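Local coordinates for neurotoxin (Clostridium botulinum, PDB 1ZB7), which acts as a zinc endopeptidase, the light chain of botulinum neurotoxin type G, that cleaves the synaptobrevins VAMP1, VAMP2 and VAMP3, at residues Ser307-Gly311 and Ser312-Ile316. Sequence-based numbering, arbitrary orientation.
Sequences SSAQG and SGIDI
The methyl of A309 meets the side of I314 and the end of I316 where the chain folds back on itself. A309 CB lies 3.6 Å from I314 CB, and both branches of that isoleucine border it, CG2 at 4.0 Å and CG1 slightly farther. The second isoleucine approaches differently, by the end of its long branch: I316 CD1 comes to 4.1 Å from A309 CB but packs more closely over the backbone, 3.6 Å from S308 C and 3.8 Å from A309 N. Behind it, I316 CG1 stands 4.0 Å from S308 CA. The branch gets there because CG1 lies beside the backbone N and anti to the carbonyl carbon (chi1 -59°), while chi2 of -42° swings CD1 over the S308-A309 peptide. I314 has a similar first torsion, yet presents mainly its branch point. Thus A309 is touched by a branched flank and a methyl end, and no hydrogen bond joins the two arms; their end-to-end directions differ by 152°. At the bend, G313 has a positive phi, a conformation that glycine adopts easily. D315 directs its CB away from the first arm, and its OD2 instead caps L318 N. On the first arm, S308 and Q310 make backbone hydrogen bonds to F129, on which the I316 side chain also rests, and I314 touches A131. The contact is a small apolar patch at the surface, closing a strand-turn-helix connection in the clostridial neurotoxin zinc protease fold: it joins the short, weakly bonded strand 308-309, paired in parallel with 128-129, to the aspartate N-cap of helix 316-327.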
# COMPACT_ATOMS: atom_id res chain seq x y z
N SER A 307 40.72 -22.49 6.12
CA SER A 307 41.76 -23.52 6.48
C SER A 307 41.96 -23.58 8.00
O SER A 307 42.67 -24.46 8.45
CB SER A 307 42.98 -23.14 5.83
OG SER A 307 43.38 -21.92 6.34
N SER A 308 41.29 -22.68 8.77
CA SER A 308 41.37 -22.76 10.21
C SER A 308 40.34 -21.85 10.82
O SER A 308 39.56 -21.14 10.16
CB SER A 308 42.78 -22.43 10.75
OG SER A 308 43.14 -21.10 10.35
N ALA A 309 40.32 -21.90 12.13
CA ALA A 309 39.44 -21.19 12.94
C ALA A 309 40.22 -20.20 13.79
O ALA A 309 41.34 -20.44 14.10
CB ALA A 309 38.67 -22.15 13.80
N GLN A 310 39.59 -19.10 14.20
CA GLN A 310 40.26 -18.12 15.07
C GLN A 310 40.61 -18.67 16.44
O GLN A 310 41.70 -18.32 16.99
CB GLN A 310 39.48 -16.82 15.16
CG GLN A 310 40.00 -15.76 14.10
CD GLN A 310 39.11 -14.53 14.09
OE1 GLN A 310 38.19 -14.41 14.94
NE2 GLN A 310 39.32 -13.63 13.12
N GLY A 311 39.77 -19.58 16.93
CA GLY A 311 39.88 -20.11 18.26
C GLY A 311 40.10 -21.61 18.20
O GLY A 311 40.65 -22.16 17.21
N SER A 312 39.74 -22.29 19.29
CA SER A 312 40.13 -23.69 19.47
C SER A 312 38.82 -24.42 19.45
O SER A 312 37.80 -23.78 19.59
CB SER A 312 40.88 -23.89 20.81
OG SER A 312 40.02 -23.51 21.90
N GLY A 313 38.81 -25.73 19.20
CA GLY A 313 37.58 -26.51 19.22
C GLY A 313 36.77 -26.57 17.94
O GLY A 313 35.90 -27.42 17.81
N ILE A 314 36.98 -25.66 17.00
CA ILE A 314 36.17 -25.63 15.78
C ILE A 314 36.74 -26.65 14.80
O ILE A 314 37.85 -26.55 14.37
CB ILE A 314 36.09 -24.21 15.11
CG1 ILE A 314 35.43 -23.20 16.06
CG2 ILE A 314 35.29 -24.24 13.77
CD1 ILE A 314 33.98 -23.41 16.28
N ASP A 315 35.96 -27.63 14.44
CA ASP A 315 36.39 -28.63 13.50
C ASP A 315 35.94 -28.17 12.13
O ASP A 315 34.76 -28.20 11.85
CB ASP A 315 35.74 -29.96 13.82
CG ASP A 315 36.20 -31.07 12.88
OD1 ASP A 315 37.14 -31.83 13.29
OD2 ASP A 315 35.70 -31.14 11.74
N ILE A 316 36.89 -27.73 11.32
CA ILE A 316 36.63 -27.10 10.02
C ILE A 316 35.79 -27.90 9.04
O ILE A 316 34.85 -27.35 8.41
CB ILE A 316 37.98 -26.82 9.29
CG1 ILE A 316 38.88 -25.91 10.12
CG2 ILE A 316 37.75 -26.12 8.00
CD1 ILE A 316 38.21 -24.80 10.77